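Local coordinates for protein esterase A (Caulobacter crescentus, PDB 5GKV) that probably hydrolyses ester substrates as a serine hydrolase of the beta-lactamase and penicillin-binding protein family, at residues G38-A43 against Y360-Q365; A62-Q67 against V218-R223; M190-R195 against R258-S263; G203-I208 against H267-A272. All blocks are in the same frame, centred on the assembly; numbering follows the deposited sequence.

Contact 1 (G38-A43 against Y360-Q365); sequences GGELGA and YVMNKQ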
loop_
_atom_site.group_PDB
_atom_site.type_symbol
_atom_site.label_atom_id
_atom_site.label_comp_id
_atom_site.label_asym_id
_atom_site.label_seq_id
_atom_site.Cartn_x
_atom_site.Cartn_y
_atom_site.Cartn_z
ATOM N N GLY A 38 -7.504 17.757 -18.437
ATOM C CA GLY A 38 -7.706 17.785 -16.997
ATOM C C GLY A 38 -7.694 16.437 -16.308
ATOM O O GLY A 38 -8.454 16.232 -15.355
ATOM N N GLY A 39 -6.833 15.516 -16.745
ATOM C CA GLY A 39 -6.809 14.214 -16.095
ATOM C C GLY A 39 -6.069 14.162 -14.770
ATOM O O GLY A 39 -6.174 13.160 -14.043
ATOM N N GLU A 40 -5.340 15.224 -14.431
ATOM C CA GLU A 40 -4.454 15.225 -13.275
ATOM C C GLU A 40 -4.577 16.535 -12.522
ATOM O O GLU A 40 -5.077 17.540 -13.048
ATOM C CB GLU A 40 -2.979 15.048 -13.695
ATOM C CG GLU A 40 -2.659 13.718 -14.373
ATOM C CD GLU A 40 -2.516 12.549 -13.387
ATOM O OE1 GLU A 40 -3.105 12.581 -12.280
ATOM O OE2 GLU A 40 -1.795 11.585 -13.732
ATOM N N LEU A 41 -4.072 16.517 -11.284
ATOM C CA LEU A 41 -3.631 17.738 -10.615
ATOM C C LEU A 41 -2.104 17.753 -10.655
ATOM O O LEU A 41 -1.513 18.473 -11.461
ATOM C CB LEU A 41 -4.165 17.817 -9.184
ATOM C CG LEU A 41 -3.747 19.036 -8.354
ATOM C CD1 LEU A 41 -4.138 20.341 -9.093
ATOM C CD2 LEU A 41 -4.385 18.993 -6.964
ATOM N N GLY A 42 -1.461 16.927 -9.831
ATOM C CA GLY A 42 -0.038 16.679 -9.965
ATOM C C GLY A 42 0.252 15.197 -9.820
ATOM O O GLY A 42 -0.539 14.437 -9.237
ATOM N N ALA A 43 1.399 14.782 -10.365
ATOM C CA ALA A 43 1.729 13.363 -10.328
ATOM C C ALA A 43 3.221 13.157 -10.548
ATOM O O ALA A 43 3.915 13.993 -11.142
ATOM C CB ALA A 43 0.930 12.577 -11.381
ATOM N N TYR A 360 3.371 4.882 -9.092
ATOM C CA TYR A 360 2.637 6.052 -9.559
ATOM C C TYR A 360 2.026 6.724 -8.336
ATOM O O TYR A 360 1.295 6.078 -7.579
ATOM C CB TYR A 360 1.561 5.630 -10.555
ATOM C CG TYR A 360 0.557 6.705 -10.913
ATOM C CD1 TYR A 360 0.887 7.729 -11.809
ATOM C CD2 TYR A 360 -0.727 6.678 -10.384
ATOM C CE1 TYR A 360 -0.040 8.707 -12.143
ATOM C CE2 TYR A 360 -1.647 7.634 -10.711
ATOM C CZ TYR A 360 -1.306 8.649 -11.592
ATOM O OH TYR A 360 -2.245 9.611 -11.913
ATOM N N VAL A 361 2.326 8.007 -8.140
ATOM C CA VAL A 361 1.868 8.733 -6.958
ATOM C C VAL A 361 1.257 10.044 -7.436
ATOM O O VAL A 361 1.925 10.829 -8.115
ATOM C CB VAL A 361 3.013 8.986 -5.965
ATOM C CG1 VAL A 361 2.500 9.809 -4.781
ATOM C CG2 VAL A 361 3.609 7.628 -5.473
ATOM N N MET A 362 -0.008 10.277 -7.100
ATOM C CA MET A 362 -0.695 11.456 -7.618
ATOM C C MET A 362 -1.607 12.012 -6.542
ATOM O O MET A 362 -1.874 11.359 -5.534
ATOM C CB MET A 362 -1.504 11.129 -8.888
ATOM C CG MET A 362 -2.864 10.426 -8.634
ATOM S SD MET A 362 -2.859 8.888 -7.646
ATOM C CE MET A 362 -4.145 9.284 -6.459
ATOM N N ASN A 363 -2.118 13.228 -6.767
ATOM C CA ASN A 363 -2.995 13.818 -5.767
ATOM C C ASN A 363 -4.415 14.084 -6.252
ATOM O O ASN A 363 -5.271 14.401 -5.421
ATOM C CB ASN A 363 -2.386 15.110 -5.182
ATOM C CG ASN A 363 -2.116 16.183 -6.226
ATOM O OD1 ASN A 363 -2.208 15.943 -7.420
ATOM N ND2 ASN A 363 -1.741 17.379 -5.761
ATOM N N LYS A 364 -4.707 13.929 -7.537
ATOM C CA LYS A 364 -6.095 13.920 -7.998
ATOM C C LYS A 364 -6.649 12.495 -7.883
ATOM O O LYS A 364 -6.201 11.578 -8.583
ATOM C CB LYS A 364 -6.214 14.455 -9.420
ATOM C CG LYS A 364 -7.665 14.451 -9.939
ATOM C CD LYS A 364 -7.752 15.093 -11.319
ATOM C CE LYS A 364 -9.162 14.982 -11.915
ATOM N NZ LYS A 364 -10.156 15.742 -11.092
ATOM N N GLN A 365 -7.617 12.311 -6.991
ATOM C CA GLN A 365 -8.152 10.984 -6.708
ATOM C C GLN A 365 -9.200 10.601 -7.742
ATOM O O GLN A 365 -10.134 11.364 -7.997
ATOM C CB GLN A 365 -8.747 10.960 -5.301
ATOM C CG GLN A 365 -7.711 11.304 -4.241
ATOM C CD GLN A 365 -8.241 11.171 -2.813
ATOM O OE1 GLN A 365 -9.380 11.529 -2.521
ATOM N NE2 GLN A 365 -7.416 10.642 -1.931
HETATM O O HOH W 1 -3.089 14.015 -10.041
#

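Contact 2 (A62-Q67 against V218-R223); sequences ADRKRQ and VADLMR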
loop_
_atom_site.group_PDB
_atom_site.type_symbol
_atom_site.label_atom_id
_atom_site.label_comp_id
_atom_site.label_asym_id
_atom_site.label_seq_id
_atom_site.Cartn_x
_atom_site.Cartn_y
_atom_site.Cartn_z
ATOM N N ALA A 62 1.195 20.624 -6.854
ATOM C CA ALA A 62 1.041 20.045 -5.525
ATOM C C ALA A 62 -0.210 20.562 -4.830
ATOM O O ALA A 62 -0.764 19.873 -3.975
ATOM C CB ALA A 62 2.273 20.371 -4.672
ATOM N N ASP A 63 -0.682 21.752 -5.206
ATOM C CA ASP A 63 -1.753 22.440 -4.490
ATOM C C ASP A 63 -3.017 22.558 -5.345
ATOM O O ASP A 63 -2.954 22.606 -6.580
ATOM C CB ASP A 63 -1.294 23.843 -4.059
ATOM C CG ASP A 63 -1.010 24.764 -5.247
ATOM O OD1 ASP A 63 -0.392 24.312 -6.247
ATOM O OD2 ASP A 63 -1.405 25.948 -5.186
ATOM N N ARG A 64 -4.179 22.606 -4.674
ATOM C CA ARG A 64 -5.440 22.724 -5.407
ATOM C C ARG A 64 -5.534 24.035 -6.182
ATOM O O ARG A 64 -6.220 24.089 -7.203
ATOM C CB ARG A 64 -6.641 22.575 -4.464
ATOM C CG ARG A 64 -6.997 21.099 -4.145
ATOM C CD ARG A 64 -8.175 20.981 -3.162
ATOM N NE ARG A 64 -7.898 21.680 -1.909
ATOM C CZ ARG A 64 -7.444 21.082 -0.810
ATOM N NH1 ARG A 64 -7.216 19.774 -0.812
ATOM N NH2 ARG A 64 -7.219 21.785 0.293
ATOM N N LYS A 65 -4.842 25.089 -5.735
ATOM C CA LYS A 65 -4.844 26.369 -6.444
ATOM C C LYS A 65 -3.978 26.374 -7.701
ATOM O O LYS A 65 -4.022 27.353 -8.459
ATOM C CB LYS A 65 -4.376 27.496 -5.516
ATOM C CG LYS A 65 -5.368 27.887 -4.435
ATOM C CD LYS A 65 -4.913 29.153 -3.721
ATOM C CE LYS A 65 -5.184 29.105 -2.230
ATOM N NZ LYS A 65 -4.623 30.329 -1.567
ATOM N N ARG A 66 -3.210 25.310 -7.945
ATOM C CA ARG A 66 -2.320 25.211 -9.111
ATOM C C ARG A 66 -1.297 26.346 -9.142
ATOM O O ARG A 66 -0.955 26.859 -10.209
ATOM C CB ARG A 66 -3.109 25.172 -10.429
ATOM C CG ARG A 66 -3.953 23.918 -10.593
ATOM C CD ARG A 66 -4.702 23.871 -11.936
ATOM N NE ARG A 66 -5.384 22.590 -11.946
ATOM C CZ ARG A 66 -4.948 21.511 -12.585
ATOM N NH1 ARG A 66 -3.870 21.569 -13.349
ATOM N NH2 ARG A 66 -5.612 20.374 -12.463
ATOM N N GLN A 67 -0.809 26.740 -7.971
ATOM C CA GLN A 67 0.247 27.741 -7.855
ATOM C C GLN A 67 1.592 27.165 -7.439
ATOM O O GLN A 67 2.573 27.914 -7.395
ATOM C CB GLN A 67 -0.157 28.824 -6.840
ATOM C CG GLN A 67 -1.426 29.603 -7.259
ATOM C CD GLN A 67 -2.035 30.430 -6.134
ATOM O OE1 GLN A 67 -1.574 30.378 -4.999
ATOM N NE2 GLN A 67 -3.081 31.209 -6.451
ATOM N N VAL A 218 3.709 18.410 1.856
ATOM C CA VAL A 218 2.678 17.423 1.558
ATOM C C VAL A 218 1.670 18.031 0.587
ATOM O O VAL A 218 1.150 19.129 0.819
ATOM C CB VAL A 218 1.991 16.955 2.847
ATOM C CG1 VAL A 218 0.740 16.120 2.512
ATOM C CG2 VAL A 218 2.960 16.149 3.678
ATOM N N ALA A 219 1.377 17.308 -0.494
ATOM C CA ALA A 219 0.471 17.808 -1.520
ATOM C C ALA A 219 -0.956 17.878 -1.000
ATOM O O ALA A 219 -1.382 17.038 -0.212
ATOM C CB ALA A 219 0.518 16.893 -2.746
ATOM N N ASP A 220 -1.699 18.892 -1.447
ATOM C CA ASP A 220 -3.155 18.859 -1.343
ATOM C C ASP A 220 -3.712 17.664 -2.095
ATOM O O ASP A 220 -3.204 17.275 -3.147
ATOM C CB ASP A 220 -3.804 20.101 -1.976
ATOM C CG ASP A 220 -3.506 21.381 -1.242
ATOM O OD1 ASP A 220 -3.051 21.338 -0.082
ATOM O OD2 ASP A 220 -3.748 22.440 -1.854
ATOM N N LEU A 221 -4.826 17.148 -1.606
ATOM C CA LEU A 221 -5.582 16.136 -2.319
ATOM C C LEU A 221 -6.830 16.752 -2.934
ATOM O O LEU A 221 -7.415 17.698 -2.397
ATOM C CB LEU A 221 -5.973 15.000 -1.373
ATOM C CG LEU A 221 -4.788 14.257 -0.754
ATOM C CD1 LEU A 221 -5.282 13.286 0.297
ATOM C CD2 LEU A 221 -4.040 13.521 -1.861
ATOM N N MET A 222 -7.217 16.221 -4.084
ATOM C CA MET A 222 -8.508 16.510 -4.680
ATOM C C MET A 222 -9.337 15.241 -4.596
ATOM O O MET A 222 -8.953 14.208 -5.156
ATOM C CB MET A 222 -8.360 16.977 -6.121
ATOM C CG MET A 222 -9.660 17.467 -6.723
ATOM S SD MET A 222 -9.415 17.988 -8.425
ATOM C CE MET A 222 -7.631 17.913 -8.531
ATOM N N ARG A 223 -10.455 15.316 -3.881
ATOM C CA ARG A 223 -11.270 14.148 -3.616
ATOM C C ARG A 223 -12.008 13.726 -4.891
ATOM O O ARG A 223 -12.115 14.500 -5.846
ATOM C CB ARG A 223 -12.238 14.437 -2.461
ATOM C CG ARG A 223 -13.445 15.341 -2.785
ATOM C CD ARG A 223 -13.059 16.747 -3.309
ATOM N NE ARG A 223 -12.025 17.352 -2.479
ATOM C CZ ARG A 223 -11.264 18.378 -2.835
ATOM N NH1 ARG A 223 -11.375 18.942 -4.043
ATOM N NH2 ARG A 223 -10.355 18.827 -1.979
HETATM O O HOH W 2 -5.730 17.704 1.347
HETATM O O HOH W 3 -4.401 25.045 -2.385
#

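Contact 3 (M190-R195 against R258-S263); sequences MGTALR and RVEIPS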
loop_
_atom_site.group_PDB
_atom_site.type_symbol
_atom_site.label_atom_id
_atom_site.label_comp_id
_atom_site.label_asym_id
_atom_site.label_seq_id
_atom_site.Cartn_x
_atom_site.Cartn_y
_atom_site.Cartn_z
ATOM N N MET A 190 5.866 0.006 13.410
ATOM C CA MET A 190 6.286 -0.154 12.022
ATOM C C MET A 190 6.974 1.103 11.503
ATOM O O MET A 190 8.005 1.019 10.827
ATOM C CB MET A 190 5.095 -0.498 11.127
ATOM C CG MET A 190 4.751 -1.962 11.113
ATOM S SD MET A 190 3.500 -2.286 9.857
ATOM C CE MET A 190 3.591 -4.063 9.826
ATOM N N GLY A 191 6.409 2.278 11.789
ATOM C CA GLY A 191 6.968 3.497 11.228
ATOM C C GLY A 191 8.363 3.769 11.756
ATOM O O GLY A 191 9.231 4.246 11.025
ATOM N N THR A 192 8.602 3.442 13.027
ATOM C CA THR A 192 9.923 3.664 13.616
ATOM C C THR A 192 10.947 2.703 13.034
ATOM O O THR A 192 12.051 3.110 12.651
ATOM C CB THR A 192 9.866 3.507 15.134
ATOM O OG1 THR A 192 8.999 4.503 15.680
ATOM C CG2 THR A 192 11.275 3.675 15.724
ATOM N N ALA A 193 10.595 1.421 12.956
ATOM C CA ALA A 193 11.508 0.455 12.360
ATOM C C ALA A 193 11.767 0.778 10.895
ATOM O O ALA A 193 12.910 0.697 10.431
ATOM C CB ALA A 193 10.954 -0.955 12.504
ATOM N N LEU A 194 10.714 1.134 10.147
ATOM C CA LEU A 194 10.896 1.520 8.750
ATOM C C LEU A 194 11.915 2.645 8.626
ATOM O O LEU A 194 12.813 2.600 7.775
ATOM C CB LEU A 194 9.559 1.955 8.136
ATOM C CG LEU A 194 9.649 2.574 6.728
ATOM C CD1 LEU A 194 10.079 1.557 5.678
ATOM C CD2 LEU A 194 8.321 3.238 6.329
ATOM N N ARG A 195 11.774 3.674 9.461
ATOM C CA ARG A 195 12.675 4.820 9.388
ATOM C C ARG A 195 14.094 4.431 9.810
ATOM O O ARG A 195 15.068 4.780 9.131
ATOM C CB ARG A 195 12.129 5.953 10.258
ATOM C CG ARG A 195 13.058 7.155 10.430
ATOM C CD ARG A 195 12.513 8.151 11.456
ATOM N NE ARG A 195 12.275 7.560 12.779
ATOM C CZ ARG A 195 13.193 7.473 13.744
ATOM N NH1 ARG A 195 14.422 7.932 13.531
ATOM N NH2 ARG A 195 12.886 6.931 14.924
ATOM N N ARG A 258 0.465 12.663 11.572
ATOM C CA ARG A 258 1.456 12.399 12.616
ATOM C C ARG A 258 1.414 10.952 13.101
ATOM O O ARG A 258 2.464 10.354 13.376
ATOM C CB ARG A 258 1.245 13.346 13.809
ATOM C CG ARG A 258 1.786 14.767 13.646
ATOM C CD ARG A 258 1.744 15.545 14.986
ATOM N NE ARG A 258 0.392 15.993 15.337
ATOM C CZ ARG A 258 -0.136 17.159 14.968
ATOM N NH1 ARG A 258 0.573 18.012 14.241
ATOM N NH2 ARG A 258 -1.379 17.476 15.325
ATOM N N VAL A 259 0.215 10.386 13.256
ATOM C CA VAL A 259 0.081 9.046 13.827
ATOM C C VAL A 259 0.508 8.010 12.794
ATOM O O VAL A 259 0.859 8.352 11.659
ATOM C CB VAL A 259 -1.357 8.779 14.316
ATOM C CG1 VAL A 259 -1.708 9.715 15.468
ATOM C CG2 VAL A 259 -2.369 8.925 13.161
ATOM N N GLU A 260 0.485 6.738 13.176
ATOM C CA GLU A 260 0.827 5.649 12.271
ATOM C C GLU A 260 -0.441 4.878 11.944
ATOM O O GLU A 260 -1.074 4.318 12.842
ATOM C CB GLU A 260 1.855 4.711 12.896
ATOM C CG GLU A 260 3.161 5.375 13.249
ATOM C CD GLU A 260 4.220 4.343 13.595
ATOM O OE1 GLU A 260 3.989 3.135 13.304
ATOM O OE2 GLU A 260 5.266 4.743 14.153
ATOM N N ILE A 261 -0.810 4.859 10.668
ATOM C CA ILE A 261 -1.899 4.011 10.194
ATOM C C ILE A 261 -1.323 3.202 9.034
ATOM O O ILE A 261 -1.420 3.624 7.870
ATOM C CB ILE A 261 -3.129 4.847 9.799
ATOM C CG1 ILE A 261 -3.557 5.740 10.975
ATOM C CG2 ILE A 261 -4.283 3.922 9.357
ATOM C CD1 ILE A 261 -4.739 6.666 10.692
ATOM N N PRO A 262 -0.674 2.064 9.304
ATOM C CA PRO A 262 0.042 1.343 8.234
ATOM C C PRO A 262 -0.860 0.780 7.135
ATOM O O PRO A 262 -0.347 0.213 6.160
ATOM C CB PRO A 262 0.765 0.218 9.003
ATOM C CG PRO A 262 0.899 0.748 10.413
ATOM C CD PRO A 262 -0.400 1.493 10.633
ATOM N N SER A 263 -2.178 0.906 7.248
ATOM C CA SER A 263 -3.053 0.567 6.139
ATOM C C SER A 263 -3.343 1.749 5.218
ATOM O O SER A 263 -3.925 1.535 4.150
ATOM C CB SER A 263 -4.382 0.010 6.666
ATOM O OG SER A 263 -4.894 0.829 7.709
#

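Contact 4 (G203-I208 against H267-A272); sequences GLDLWI and HATAPA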
loop_
_atom_site.group_PDB
_atom_site.type_symbol
_atom_site.label_atom_id
_atom_site.label_comp_id
_atom_site.label_asym_id
_atom_site.label_seq_id
_atom_site.Cartn_x
_atom_site.Cartn_y
_atom_site.Cartn_z
ATOM N N GLY A 203 18.321 6.615 2.500
ATOM C CA GLY A 203 17.841 7.889 1.996
ATOM C C GLY A 203 16.554 7.801 1.191
ATOM O O GLY A 203 16.459 8.370 0.099
ATOM N N LEU A 204 15.551 7.086 1.701
ATOM C CA LEU A 204 14.262 6.960 1.030
ATOM C C LEU A 204 13.296 7.988 1.602
ATOM O O LEU A 204 13.114 8.062 2.820
ATOM C CB LEU A 204 13.682 5.552 1.193
ATOM C CG LEU A 204 14.564 4.428 0.624
ATOM C CD1 LEU A 204 13.988 3.073 0.927
ATOM C CD2 LEU A 204 14.735 4.582 -0.872
ATOM N N ASP A 205 12.661 8.765 0.718
ATOM C CA ASP A 205 11.693 9.772 1.154
ATOM C C ASP A 205 10.322 9.107 1.300
ATOM O O ASP A 205 9.404 9.294 0.496
ATOM C CB ASP A 205 11.663 10.947 0.175
ATOM C CG ASP A 205 11.152 12.217 0.816
ATOM O OD1 ASP A 205 10.895 12.219 2.051
ATOM O OD2 ASP A 205 11.038 13.226 0.102
ATOM N N LEU A 206 10.209 8.314 2.368
ATOM C CA LEU A 206 9.048 7.473 2.628
ATOM C C LEU A 206 8.863 7.387 4.136
ATOM O O LEU A 206 9.838 7.182 4.872
ATOM C CB LEU A 206 9.233 6.077 2.011
ATOM C CG LEU A 206 8.352 4.963 2.599
ATOM C CD1 LEU A 206 6.867 5.148 2.221
ATOM C CD2 LEU A 206 8.867 3.569 2.217
ATOM N N TRP A 207 7.619 7.549 4.586
ATOM C CA TRP A 207 7.317 7.765 5.992
ATOM C C TRP A 207 6.012 7.077 6.365
ATOM O O TRP A 207 5.030 7.146 5.621
ATOM C CB TRP A 207 7.154 9.261 6.302
ATOM C CG TRP A 207 8.235 10.140 5.794
ATOM C CD1 TRP A 207 8.489 10.476 4.491
ATOM C CD2 TRP A 207 9.211 10.838 6.584
ATOM N NE1 TRP A 207 9.574 11.318 4.417
ATOM C CE2 TRP A 207 10.035 11.563 5.685
ATOM C CE3 TRP A 207 9.468 10.923 7.958
ATOM C CZ2 TRP A 207 11.090 12.356 6.117
ATOM C CZ3 TRP A 207 10.523 11.712 8.387
ATOM C CH2 TRP A 207 11.320 12.419 7.468
ATOM N N ILE A 208 5.980 6.458 7.540
ATOM C CA ILE A 208 4.722 6.101 8.190
ATOM C C ILE A 208 4.754 6.782 9.551
ATOM O O ILE A 208 5.575 6.428 10.410
ATOM C CB ILE A 208 4.530 4.584 8.318
ATOM C CG1 ILE A 208 4.480 3.934 6.925
ATOM C CG2 ILE A 208 3.248 4.281 9.091
ATOM C CD1 ILE A 208 4.348 2.391 6.965
ATOM N N HIS A 267 3.303 8.358 3.656
ATOM C CA HIS A 267 3.599 9.472 2.761
ATOM C C HIS A 267 4.928 9.218 2.066
ATOM O O HIS A 267 5.913 8.856 2.726
ATOM C CB HIS A 267 3.670 10.797 3.532
ATOM C CG HIS A 267 2.334 11.298 3.984
ATOM N ND1 HIS A 267 1.679 10.770 5.076
ATOM C CD2 HIS A 267 1.525 12.265 3.487
ATOM C CE1 HIS A 267 0.520 11.391 5.231
ATOM N NE2 HIS A 267 0.404 12.305 4.284
ATOM N N ALA A 268 4.979 9.450 0.752
ATOM C CA ALA A 268 6.201 9.131 0.019
ATOM C C ALA A 268 6.222 9.877 -1.305
ATOM O O ALA A 268 5.218 10.443 -1.741
ATOM C CB ALA A 268 6.333 7.631 -0.239
ATOM N N THR A 269 7.378 9.821 -1.962
ATOM C CA THR A 269 7.503 10.159 -3.373
ATOM C C THR A 269 7.501 8.877 -4.199
ATOM O O THR A 269 7.745 7.774 -3.686
ATOM C CB THR A 269 8.796 10.920 -3.667
ATOM O OG1 THR A 269 9.907 10.037 -3.455
ATOM C CG2 THR A 269 8.923 12.170 -2.793
ATOM N N ALA A 270 7.221 9.030 -5.491
ATOM C CA ALA A 270 7.201 7.861 -6.370
ATOM C C ALA A 270 8.557 7.162 -6.436
ATOM O O ALA A 270 8.600 5.924 -6.294
ATOM C CB ALA A 270 6.691 8.280 -7.751
ATOM N N PRO A 271 9.691 7.862 -6.597
ATOM C CA PRO A 271 10.975 7.132 -6.611
ATOM C C PRO A 271 11.275 6.387 -5.320
ATOM O O PRO A 271 11.920 5.331 -5.355
ATOM C CB PRO A 271 12.010 8.239 -6.868
ATOM C CG PRO A 271 11.251 9.361 -7.459
ATOM C CD PRO A 271 9.890 9.304 -6.847
ATOM N N ALA A 272 10.882 6.932 -4.169
ATOM C CA ALA A 272 11.111 6.210 -2.921
ATOM C C ALA A 272 10.452 4.836 -2.965
ATOM O O ALA A 272 11.080 3.822 -2.612
ATOM C CB ALA A 272 10.600 7.027 -1.733
#

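Contact 1 (G38-A43 against Y360-Q365)
E40 and Y360 reach for each other from opposite directions, and the phenol OH donates a 2.7 Å hydrogen bond to E40 OE2. The acceptor offers its syn lone pair and lies in the ring plane at the edge of Y360, even though carboxylate and ring are turned 36° apart. The E40 CB points away from 360-365; a bend at chi2 (-79°) swings the carboxylate back. Its OE1 forms a salt bridge with R374 and lies 2.7 Å from water 1, which accepts from L41 N and K364 N.

The pairing joins strands 42-49 and 356-362, neighbours in the main antiparallel sheet of the beta-lactamase/penicillin-binding-protein fold. A43 and M362 form a non-hydrogen-bonded pair on one face, with A43 CB 3.8 Å from M362 CB.

Just past the strand, N363 grips both polar backbone atoms of G42. Its N donates to G42 O (3.2 Å). With its CG wedged between backbone N and carbonyl carbon (chi1 59°), its OD1 takes G42 N at 2.7 Å, in plane on a lone pair. ND2 donates to D220 O and F61 O, which fixes the amide's flip. L41 crosses this amide at about a right angle, CD2 lying 3.3 Å from N363 ND2. K364 runs extended as far as its CE alongside the 38-40 backbone, its CD 3.7 Å from G39 O.

Contact 2 (A62-Q67 against V218-R223)
Near A62 and A219 the two irregular segments come within 4.6 Å, CA to CA, and their touching parts run 41° apart. The backbones share one weak hydrogen bond, D220 N to A62 O at 2.9 Å. Beyond it, D63 to R66 folds into a type I beta turn, closed by R66 N donating to D63 O.

D220 points its side chain at this turn. Its OD2 accepts R64 N at 2.9 Å and 166° on the anti lone pair, and also receives a bond from water 3. The R64 guanidinium lies stacked on the D220 carboxylate, the planes 10° apart, with D220 CB 3.6 Å from R64 NH1 over one face. A bend at chi3 turns R64 NH1 onto L221 O, 2.6 Å away and in the guanidinium plane. R223 crosses R64 at about a right angle, its NH2 3.3 Å from R64 CD; the two cations' nearest nitrogens, R64 NH1 and R223 NH2, are 3.5 Å apart and not bonded. D63, at the first position of the turn, accepts Q67 N through OD2 and V68 N through OD1.

The arrangement is a surface loop-to-loop contact in which an aspartate from a distant loop binds the amide of the second residue of a type I turn.

Contact 3 (M190-R195 against R258-S263)
This is helix-to-loop packing within the beta-lactamase-type fold, with a carboxylate at a helix amino end: the first turn of helix 190-202 meets the loop that leads from helix 253-258 to strand 266-268, and E260 joins the two through G191. Helix 190-202 begins at M190, so G191 N lies in its first turn, where amides have no helical carbonyl a turn earlier; L194 N to M190 O (2.8 Å) and R195 N to G191 O (3.0 Å) are the first i to i+4 bonds within the segment.

E260 supplies an acceptor. Extended beyond CG, its side chain points at the helix and OE1 accepts G191 N at 3.0 Å, with 158° at the hydrogen. The amide approaches from above the carboxylate plane, 50° out of it. Since G191 has no side chain, the carboxylate can lie close to the helix backbone, OE2 being 3.6 Å from G191 CA. That same OE2 is hydrogen-bonded to T189 OG1, and T189 OG1 is in turn bonded to T192 OG1. A negative group beside a helix amino end would be expected to gain from the helix dipole.

Further along the loop, S263 O accepts a bond from K83 NZ, on helix 82-95; K83 is consistent with the lysine of the S-x-x-K motif of this family. Beside E260 the contact is apolar. M190 also packs against A86, L89 and I90 of helix 82-95 and F182 of helix 173-186. Toward the loop its thioether rests on the proline ring, SD lying 3.8 Å from P262 CB and 4.0 Å from P262 CG.

Contact 4 (G203-I208 against H267-A272)
With its CG opposite the backbone N (chi1 160°), L206 carries CD1 to within 3.5 Å of A268 CB, while the T269 hydroxyl, held between backbone N and carbonyl carbon (chi1 67°), turns back toward the helix that follows. There OG1 accepts A272 N at 3.3 Å, a weak bond but the capping one that marks T269 as the N-cap of helix 270-281.

The backbones pair antiparallel. W207 and H267 are a hydrogen-bonded pair: W207 N donates to H267 O at 2.8 Å, and H267 N returns a bond to W207 O at 2.9 Å. L206 and A268 next to them are a non-hydrogen-bonded pair, their side chains on the opposite face. Beyond the strand T269 N donates to D205 O at 3.2 Å, the donor lying almost in line with the carbonyl. D205 is the centre of an inverse gamma turn; its O also touches A272 CB at 3.4 Å.

The W207 indole is held at its edge: NE1 donates to D205 OD1 at 2.9 Å, nearly straight (172°) and in the ring plane, and H267 O sits at the edge of the same ring. D205 OD2 forms a salt bridge with R217, so both carboxylate oxygens are engaged.

Strand 206-208 forms one edge, within this chain, of the small three-stranded antiparallel sheet whose middle strand is 266-268 and whose other edge is 76-77; helix 270-281, entered through T269, packs A270 against strand 42-49 of the main sheet.

Contact 1 opens first and closes last: residues 38-43 wait for 360-365, so the other three contacts are nested within its loop. Inside it, 62-67 starts contact 2, which closes at 218-223. Before that closure the first segments of contacts 3 and 4, 190-195 and 203-208, have already passed; their partners, 258-263 and 267-272, come afterwards, so contacts 2, 3 and 4 all cross one another. Contacts 1 and 2 touch at the end of the main sheet, where Q365 N meets M222 O. V361 packs on A270, linking contact 1 to contact 4, and L194 and G191 lie against I208, joining helix 190-202 to the small sheet.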